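GRMZM2G135359 pseudokinase (Zea mays, PDB 6CPY) is a membrane-spanning receptor-like pseudokinase that may bind ATP through its kinase domain, the part described here, and whose catalytic activity is doubtful. Local coordinates at residues V26-P30 against I92-S96; E85-R89 against G108-E112; V218-M223 against S281-R285; L225-L229 against L275-V279. One frame throughout, in Å; residues are numbered along the deposited sequence.

Interaction 1: residues V26-P30 against I92-S96; sequences VTGVP and ITNLS
Ser-96, which meets Thr-27 across this contact, turns its hydroxyl back on its own helix and donates from OG to Thr-93 O, a hydrogen bond modelled so short (2.5 Å) that its exact length deserves little weight. The same carbonyl oxygen also receives a weak bond from Ser-96 N, so two donors of one residue converge on Thr-93 O, although the main bond of Ser-96 N goes to Ile-92 O. Against this part of helix 82-96 lies the 26-30 loop, which leads toward helix 34-40. Thr-27 holds OG1 anti to its own N (chi1 -172°), and the hydroxyl thereby rests on the helix surface, 3.6 Å from Ser-96 CB and 3.8 Å from Thr-93 CA. Its methyl CG2 meets Ile-92 CG2 at 3.8 Å, the two side chains crossing at about a right angle. Val-29 divides its branches: CG1 covers Ser-96 CB at 3.7 Å, while CG2 comes within 4.2 Å of Ile-92 CG2. Tyr-109 of strand 106-112 touches Thr-27, Val-29 and Ile-92 and so joins loop and helix from the sheet side. The hydroxyl of Thr-93 is bonded to Arg-89 O, one turn back. Chemically, what joins loop and helix here is probably mostly methyl packing, while the backbone bond of Pro-30 with Tyr-109 ties the same loop to the sheet.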
# COMPACT_ATOMS: atom_id res chain seq x y z
N VAL A 26 3.91 9.33 -22.64
CA VAL A 26 2.45 9.20 -22.66
C VAL A 26 1.82 9.23 -21.26
O VAL A 26 0.88 8.49 -20.97
CB VAL A 26 2.02 7.91 -23.40
CG1 VAL A 26 2.42 8.00 -24.87
CG2 VAL A 26 2.62 6.67 -22.75
N THR A 27 2.33 10.11 -20.39
CA THR A 27 1.80 10.25 -19.03
C THR A 27 2.23 11.57 -18.36
O THR A 27 3.06 12.29 -18.91
CB THR A 27 2.21 9.05 -18.15
OG1 THR A 27 1.53 9.12 -16.89
CG2 THR A 27 3.71 9.03 -17.91
N GLY A 28 1.68 11.85 -17.17
CA GLY A 28 1.90 13.13 -16.46
C GLY A 28 2.77 13.13 -15.19
O GLY A 28 2.58 13.98 -14.32
N VAL A 29 3.71 12.19 -15.08
CA VAL A 29 4.77 12.23 -14.06
C VAL A 29 6.11 12.20 -14.81
O VAL A 29 6.18 11.66 -15.90
CB VAL A 29 4.71 11.05 -13.05
CG1 VAL A 29 3.32 10.94 -12.44
CG2 VAL A 29 5.13 9.73 -13.67
N PRO A 30 7.18 12.76 -14.21
CA PRO A 30 8.39 12.90 -15.03
C PRO A 30 9.13 11.61 -15.37
O PRO A 30 9.20 10.67 -14.57
CB PRO A 30 9.28 13.80 -14.17
CG PRO A 30 8.83 13.58 -12.77
CD PRO A 30 7.35 13.35 -12.87
N ILE A 92 1.96 2.92 -14.73
CA ILE A 92 2.40 4.30 -14.53
C ILE A 92 1.26 5.30 -14.80
O ILE A 92 1.05 6.22 -14.02
CB ILE A 92 3.63 4.63 -15.39
CG1 ILE A 92 4.86 3.91 -14.82
CG2 ILE A 92 3.83 6.15 -15.46
CD1 ILE A 92 6.04 3.83 -15.76
N THR A 93 0.54 5.10 -15.90
CA THR A 93 -0.58 5.97 -16.25
C THR A 93 -1.62 5.98 -15.14
O THR A 93 -2.05 7.04 -14.72
CB THR A 93 -1.21 5.54 -17.59
OG1 THR A 93 -0.24 5.70 -18.62
CG2 THR A 93 -2.45 6.38 -17.91
N ASN A 94 -1.99 4.80 -14.65
CA ASN A 94 -2.99 4.70 -13.59
C ASN A 94 -2.54 5.29 -12.25
O ASN A 94 -3.31 6.01 -11.61
CB ASN A 94 -3.45 3.25 -13.44
CG ASN A 94 -4.34 2.81 -14.59
OD1 ASN A 94 -4.16 1.73 -15.16
ND2 ASN A 94 -5.30 3.65 -14.95
N LEU A 95 -1.30 5.03 -11.83
CA LEU A 95 -0.79 5.67 -10.60
C LEU A 95 -0.54 7.17 -10.74
O LEU A 95 -0.56 7.88 -9.75
CB LEU A 95 0.47 4.96 -10.09
CG LEU A 95 0.26 3.49 -9.71
CD1 LEU A 95 1.54 2.89 -9.12
CD2 LEU A 95 -0.91 3.32 -8.75
N SER A 96 -0.34 7.66 -11.96
CA SER A 96 -0.18 9.10 -12.16
C SER A 96 -1.43 9.89 -11.75
O SER A 96 -1.34 11.07 -11.44
CB SER A 96 0.17 9.42 -13.61
OG SER A 96 -0.95 9.22 -14.45

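Interaction 2: residues E85-R89 against G108-E112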
# COMPACT_ATOMS: atom_id res chain seq x y z
N GLU A 85 5.93 -4.45 -21.38
CA GLU A 85 6.02 -3.02 -21.66
C GLU A 85 4.65 -2.37 -21.53
O GLU A 85 4.52 -1.30 -20.96
CB GLU A 85 6.58 -2.76 -23.06
CG GLU A 85 6.84 -1.29 -23.38
CD GLU A 85 7.82 -0.61 -22.42
OE1 GLU A 85 8.70 -1.29 -21.83
OE2 GLU A 85 7.71 0.62 -22.27
N SER A 86 3.63 -3.04 -22.05
CA SER A 86 2.28 -2.53 -21.99
C SER A 86 1.79 -2.39 -20.54
O SER A 86 1.22 -1.36 -20.18
CB SER A 86 1.34 -3.45 -22.78
OG SER A 86 0.04 -2.89 -22.82
N GLN A 87 2.02 -3.41 -19.72
CA GLN A 87 1.62 -3.38 -18.31
C GLN A 87 2.41 -2.35 -17.50
O GLN A 87 1.90 -1.77 -16.55
CB GLN A 87 1.76 -4.76 -17.69
CG GLN A 87 0.73 -5.76 -18.21
CD GLN A 87 -0.69 -5.40 -17.80
OE1 GLN A 87 -1.49 -4.94 -18.62
NE2 GLN A 87 -1.01 -5.58 -16.52
N TYR A 88 3.67 -2.16 -17.88
CA TYR A 88 4.52 -1.14 -17.27
C TYR A 88 3.95 0.26 -17.49
O TYR A 88 3.81 1.04 -16.56
CB TYR A 88 5.94 -1.27 -17.83
CG TYR A 88 6.93 -0.21 -17.38
CD1 TYR A 88 7.64 -0.36 -16.18
CD2 TYR A 88 7.17 0.91 -18.15
CE1 TYR A 88 8.55 0.59 -15.78
CE2 TYR A 88 8.08 1.87 -17.74
CZ TYR A 88 8.77 1.71 -16.56
OH TYR A 88 9.67 2.68 -16.18
N ARG A 89 3.63 0.58 -18.74
CA ARG A 89 3.08 1.91 -19.04
C ARG A 89 1.70 2.09 -18.42
O ARG A 89 1.38 3.16 -17.93
CB ARG A 89 3.02 2.15 -20.55
CG ARG A 89 4.39 2.18 -21.20
CD ARG A 89 4.33 2.59 -22.66
NE ARG A 89 5.66 2.95 -23.13
CZ ARG A 89 5.95 3.95 -23.96
NH1 ARG A 89 4.99 4.74 -24.46
NH2 ARG A 89 7.22 4.18 -24.29
N GLY A 108 8.03 9.44 -10.39
CA GLY A 108 8.71 9.41 -11.68
C GLY A 108 8.90 8.00 -12.19
O GLY A 108 8.50 7.03 -11.54
N TYR A 109 9.50 7.87 -13.36
CA TYR A 109 9.79 6.55 -13.90
C TYR A 109 11.05 6.64 -14.76
O TYR A 109 11.46 7.74 -15.13
CB TYR A 109 8.61 6.03 -14.71
CG TYR A 109 8.36 6.78 -15.99
CD1 TYR A 109 7.55 7.90 -16.00
CD2 TYR A 109 8.96 6.39 -17.18
CE1 TYR A 109 7.34 8.62 -17.17
CE2 TYR A 109 8.75 7.10 -18.35
CZ TYR A 109 7.93 8.21 -18.34
OH TYR A 109 7.70 8.92 -19.49
N CYS A 110 11.67 5.50 -15.02
CA CYS A 110 12.84 5.48 -15.90
C CYS A 110 12.84 4.21 -16.72
O CYS A 110 12.83 3.08 -16.18
CB CYS A 110 14.13 5.64 -15.11
SG CYS A 110 15.64 5.37 -16.09
N GLU A 111 12.82 4.41 -18.03
CA GLU A 111 13.02 3.37 -19.00
C GLU A 111 14.31 3.73 -19.71
O GLU A 111 14.46 4.85 -20.22
CB GLU A 111 11.93 3.37 -20.07
CG GLU A 111 10.53 3.18 -19.58
CD GLU A 111 9.64 2.74 -20.72
OE1 GLU A 111 9.42 1.52 -20.84
OE2 GLU A 111 9.21 3.59 -21.52
N GLU A 112 15.22 2.78 -19.77
CA GLU A 112 16.48 2.95 -20.47
C GLU A 112 16.83 1.60 -21.01
O GLU A 112 16.59 0.59 -20.34
CB GLU A 112 17.57 3.49 -19.52
CG GLU A 112 18.99 3.47 -20.07
CD GLU A 112 19.16 4.29 -21.32
OE1 GLU A 112 18.78 5.49 -21.30
OE2 GLU A 112 19.67 3.74 -22.33
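The helix that corresponds to αC of protein kinases packs here on the β4 strand of the N-lobe, and the contact between Glu-85 to Arg-89 and Gly-108 to Glu-112 combines a salt-bridge network with the packing of Tyr-88. Arg-89 NE points straight at Glu-85 OE2 (3.2 Å, 161° at the hydrogen), meeting the anti lone pair of that oxygen almost in the guanidinium plane. From the same guanidinium, NH2 makes a weak, long salt bridge to Glu-111 OE2 at 3.5 Å. The two carboxylates arrive from opposite directions with planes only 21° apart, and Glu-85 OE2 lies just 2.4 Å from Glu-111 OE1; a proton on one of the acids would probably be needed, though so short a distance leaves the detail doubtful. Arg-118 bridges to both acids, and Trp-80 NE1 bonds to Glu-85 OE1. Without the carboxylate, as with an alanine here, Arg-89 NE and Trp-80 NE1 would probably lose their acceptor and Arg-118 one of its two acids. Beside the charged groups, Tyr-88 slides past Glu-111 in the opposite sense, its CE2 3.3 Å from Glu-111 CG; its hydroxyl sits at the Tyr-109 ring edge and is hydrogen-bonded to Val-119 O. Helix and strand run nearly antiparallel (158°), their axes 11.7 Å apart. Strand 106-112 is an outermost strand of the five-stranded antiparallel sheet, paired with 117-123, and Cys-110, directed away from this helix, packs on helix 34-40.

Interaction 3: residues V218-M223 against S281-R285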
# COMPACT_ATOMS: atom_id res chain seq x y z
N VAL A 218 -12.56 -4.39 0.80
CA VAL A 218 -13.24 -4.16 2.07
C VAL A 218 -12.94 -5.27 3.08
O VAL A 218 -12.66 -4.97 4.24
CB VAL A 218 -14.76 -4.01 1.88
CG1 VAL A 218 -15.49 -4.12 3.22
CG2 VAL A 218 -15.09 -2.68 1.21
N ARG A 219 -13.00 -6.52 2.64
CA ARG A 219 -12.68 -7.67 3.51
C ARG A 219 -11.23 -7.60 3.99
O ARG A 219 -10.95 -7.80 5.17
CB ARG A 219 -12.93 -9.00 2.81
CG ARG A 219 -12.64 -10.24 3.67
CD ARG A 219 -12.58 -11.52 2.85
NE ARG A 219 -11.51 -11.49 1.84
CZ ARG A 219 -10.23 -11.76 2.06
NH1 ARG A 219 -9.78 -12.09 3.27
NH2 ARG A 219 -9.36 -11.69 1.05
N LYS A 220 -10.33 -7.33 3.06
CA LYS A 220 -8.92 -7.16 3.38
C LYS A 220 -8.69 -6.02 4.38
O LYS A 220 -7.86 -6.18 5.29
CB LYS A 220 -8.10 -6.94 2.12
CG LYS A 220 -7.86 -8.20 1.31
CD LYS A 220 -7.15 -7.87 0.01
CE LYS A 220 -6.70 -9.12 -0.72
NZ LYS A 220 -5.97 -8.75 -1.96
N TYR A 221 -9.40 -4.91 4.22
CA TYR A 221 -9.32 -3.80 5.18
C TYR A 221 -9.71 -4.27 6.57
O TYR A 221 -9.03 -3.98 7.55
CB TYR A 221 -10.19 -2.60 4.78
CG TYR A 221 -10.08 -1.50 5.81
CD1 TYR A 221 -8.94 -0.68 5.85
CD2 TYR A 221 -11.05 -1.32 6.79
CE1 TYR A 221 -8.81 0.30 6.82
CE2 TYR A 221 -10.93 -0.34 7.75
CZ TYR A 221 -9.80 0.46 7.77
OH TYR A 221 -9.67 1.44 8.72
N GLY A 222 -10.82 -5.00 6.66
CA GLY A 222 -11.28 -5.55 7.93
C GLY A 222 -10.23 -6.43 8.59
O GLY A 222 -10.03 -6.35 9.79
N MET A 223 -9.55 -7.25 7.80
CA MET A 223 -8.50 -8.14 8.31
C MET A 223 -7.29 -7.35 8.83
O MET A 223 -6.68 -7.73 9.84
CB MET A 223 -8.07 -9.14 7.23
CG MET A 223 -9.16 -10.14 6.88
SD MET A 223 -9.54 -11.23 8.26
CE MET A 223 -8.18 -12.40 8.18
N SER A 281 -18.29 -6.31 10.15
CA SER A 281 -19.04 -5.97 8.93
C SER A 281 -18.21 -6.24 7.69
O SER A 281 -18.69 -6.86 6.72
CB SER A 281 -19.47 -4.51 8.94
OG SER A 281 -20.29 -4.23 10.06
N CYS A 282 -16.96 -5.78 7.71
CA CYS A 282 -16.05 -5.93 6.58
C CYS A 282 -15.71 -7.39 6.25
O CYS A 282 -15.54 -7.71 5.07
CB CYS A 282 -14.74 -5.17 6.83
SG CYS A 282 -14.91 -3.38 6.92
N ILE A 283 -15.57 -8.25 7.25
CA ILE A 283 -15.06 -9.60 6.99
C ILE A 283 -16.16 -10.65 6.82
O ILE A 283 -15.87 -11.84 6.79
CB ILE A 283 -14.02 -10.06 8.03
CG1 ILE A 283 -14.64 -10.26 9.42
CG2 ILE A 283 -12.84 -9.09 8.07
CD1 ILE A 283 -13.70 -10.96 10.37
N ASP A 284 -17.41 -10.21 6.71
CA ASP A 284 -18.54 -11.12 6.50
C ASP A 284 -18.29 -11.99 5.28
O ASP A 284 -17.87 -11.49 4.24
CB ASP A 284 -19.86 -10.36 6.33
CG ASP A 284 -21.08 -11.24 6.56
OD1 ASP A 284 -21.40 -12.07 5.67
OD2 ASP A 284 -21.71 -11.11 7.63
N ARG A 285 -18.53 -13.30 5.42
CA ARG A 285 -18.24 -14.25 4.36
C ARG A 285 -19.07 -14.04 3.09
O ARG A 285 -18.67 -14.47 2.01
CB ARG A 285 -18.43 -15.68 4.87
CG ARG A 285 -17.33 -16.11 5.82
CD ARG A 285 -17.63 -17.48 6.40
NE ARG A 285 -16.61 -17.90 7.36
CZ ARG A 285 -15.49 -18.56 7.05
NH1 ARG A 285 -15.20 -18.88 5.79
NH2 ARG A 285 -14.64 -18.89 8.01
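Arg-219 and Ile-283 bring their CA atoms to within 4.6 Å of each other, a backbone-to-backbone approach made where the chain leaves helix 269-282 against residues 218-223 of helix 214-230. Arg-219 CA gives a CH···O contact to Cys-282 O at 3.3 Å. Gly-222 makes the closeness possible: a CB there would collide with Cys-282 CB and Ile-283 CG2, whereas the bare CA accepts Cys-282 CB at 3.7 Å. The thiol arm of Cys-282 lies anti to its carbonyl carbon (chi1 -66°), which carries SG to Val-218 CG1 at 3.8 Å and to the edge of the Tyr-221 ring. On the other flank Ile-283 lays its CG2 methyl over the helix backbone, 3.7 Å from Arg-219 O, and Met-223 brings SD to 3.9 Å from Ile-283 CG2, the two side chains crossing at about a right angle. Tyr-221 continues to helix 144-164, where its hydroxyl is bonded to Ser-151 O. The long Arg-219 chain bends away to a salt bridge with Asp-216. Beyond Ile-283, Asp-284 O accepts a bond from Arg-290 NE. Such a close junction between the αF helix and the end of αH, with a glycine in αF, belongs to the C-lobe of the protein kinase fold.

Interaction 4: residues L225-L229 against L275-V279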
# COMPACT_ATOMS: atom_id res chain seq x y z
N LEU A 225 -7.38 -4.14 9.84
CA LEU A 225 -7.85 -3.47 11.05
C LEU A 225 -7.81 -4.43 12.25
O LEU A 225 -7.34 -4.08 13.34
CB LEU A 225 -9.25 -2.88 10.84
CG LEU A 225 -9.89 -2.22 12.07
CD1 LEU A 225 -9.00 -1.13 12.63
CD2 LEU A 225 -11.27 -1.66 11.72
N LEU A 226 -8.29 -5.66 12.05
CA LEU A 226 -8.22 -6.69 13.09
C LEU A 226 -6.78 -6.96 13.54
O LEU A 226 -6.51 -7.14 14.72
CB LEU A 226 -8.86 -8.00 12.61
CG LEU A 226 -9.00 -9.11 13.67
CD1 LEU A 226 -9.86 -8.61 14.82
CD2 LEU A 226 -9.57 -10.37 13.06
N GLU A 227 -5.87 -6.98 12.57
CA GLU A 227 -4.45 -7.19 12.84
C GLU A 227 -3.86 -6.03 13.64
O GLU A 227 -3.09 -6.24 14.57
CB GLU A 227 -3.70 -7.38 11.52
CG GLU A 227 -2.22 -7.69 11.66
CD GLU A 227 -1.51 -7.69 10.32
OE1 GLU A 227 -2.20 -7.72 9.28
OE2 GLU A 227 -0.26 -7.66 10.32
N ILE A 228 -4.25 -4.81 13.29
CA ILE A 228 -3.79 -3.63 14.00
C ILE A 228 -4.30 -3.66 15.45
O ILE A 228 -3.57 -3.33 16.38
CB ILE A 228 -4.26 -2.34 13.28
CG1 ILE A 228 -3.52 -2.15 11.96
CG2 ILE A 228 -4.10 -1.14 14.18
CD1 ILE A 228 -4.15 -1.17 10.99
N LEU A 229 -5.54 -4.09 15.63
CA LEU A 229 -6.14 -4.13 16.96
C LEU A 229 -5.62 -5.25 17.87
O LEU A 229 -5.51 -5.06 19.08
CB LEU A 229 -7.65 -4.25 16.84
CG LEU A 229 -8.37 -3.02 16.31
CD1 LEU A 229 -9.81 -3.40 15.99
CD2 LEU A 229 -8.35 -1.86 17.30
N LEU A 275 -14.72 -0.29 16.87
CA LEU A 275 -13.81 -0.67 15.77
C LEU A 275 -13.93 -2.15 15.44
O LEU A 275 -13.86 -2.54 14.26
CB LEU A 275 -12.37 -0.32 16.11
CG LEU A 275 -12.12 1.20 16.15
CD1 LEU A 275 -10.77 1.49 16.79
CD2 LEU A 275 -12.20 1.80 14.75
N CYS A 276 -14.13 -2.99 16.46
CA CYS A 276 -14.35 -4.43 16.22
C CYS A 276 -15.67 -4.71 15.47
O CYS A 276 -15.76 -5.68 14.73
CB CYS A 276 -14.28 -5.22 17.52
SG CYS A 276 -12.62 -5.29 18.22
N GLU A 277 -16.68 -3.86 15.65
CA GLU A 277 -17.92 -3.97 14.85
C GLU A 277 -17.65 -3.66 13.37
O GLU A 277 -18.15 -4.36 12.49
CB GLU A 277 -19.02 -3.06 15.40
CG GLU A 277 -19.52 -3.50 16.77
CD GLU A 277 -20.39 -2.47 17.48
OE1 GLU A 277 -20.37 -1.28 17.09
OE2 GLU A 277 -21.09 -2.86 18.44
N VAL A 278 -16.83 -2.65 13.11
CA VAL A 278 -16.38 -2.36 11.73
C VAL A 278 -15.71 -3.58 11.14
O VAL A 278 -16.04 -3.98 10.03
CB VAL A 278 -15.42 -1.15 11.65
CG1 VAL A 278 -14.86 -0.99 10.23
CG2 VAL A 278 -16.12 0.11 12.11
N VAL A 279 -14.77 -4.18 11.88
CA VAL A 279 -14.12 -5.41 11.42
C VAL A 279 -15.17 -6.44 11.03
O VAL A 279 -15.12 -7.00 9.93
CB VAL A 279 -13.18 -6.02 12.48
CG1 VAL A 279 -12.71 -7.40 12.06
CG2 VAL A 279 -11.97 -5.11 12.74
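Leu-225 sets CG trans to its backbone N (chi1 177°) and Val-279 does the same with CG1 (chi1 170°), which leaves the other valine methyl, CG2, facing the leucine. These torsions bring together two helices of the kinase C-lobe, αF (214-230) and αH (269-282), whose short segments pass at 9.9 Å with their directions 145° apart. Val-279 acts as a knob in the knobs-into-holes sense: Gly-222, Leu-225, Leu-226 and Leu-229 surround it, residues spaced as the four corners of a helical hole. Its CG2 lies 3.6 Å from Leu-225 CG, and its CG1 meets Leu-226 CB at 3.9 Å with those two side chains nearly perpendicular. Leu-225 then extends CD2 onto the opposing helix, reaching Val-278 CG1 at 3.9 Å and the carbonyl oxygen of Leu-275 at 3.7 Å. With an alanine at Val-279 both methyls would go, and a gap is likely to open between Leu-225 and Leu-226, leaving their branches free to shift. All seven touching residues are buried, with no hydrogen bond between the segments. Around the pair, Leu-226 and Val-279 pack on helix 240-250, while Leu-275 reaches helices 144-164 and 293-304. At the far end of the seam, Leu-229 CD1 rests 4.0 Å from Leu-275 CB, and the same methyl is 4.1 Å from Cys-276 SG.

In the fold
From the N terminus, interaction 1 closes a loop between 26-30 and the later part of helix 82-96. Interaction 2 crosses it, joining the earlier part of that helix to strand 106-112. The two share a helix and touch directly, since Pro-30 O probably accepts a hydrogen bond from Tyr-109 N; together they unite the N-terminal loop, αC and the sheet edge. After both have closed, the chain adds strand 117-123 and passes into the C-lobe, where interaction 4 nests inside the loop closed by interaction 3, both using helices 214-230 and 269-282. Their centres lie about 9 Å apart, yet about 31 Å separates those of interactions 1 and 3, on opposite sides of the chain's centre.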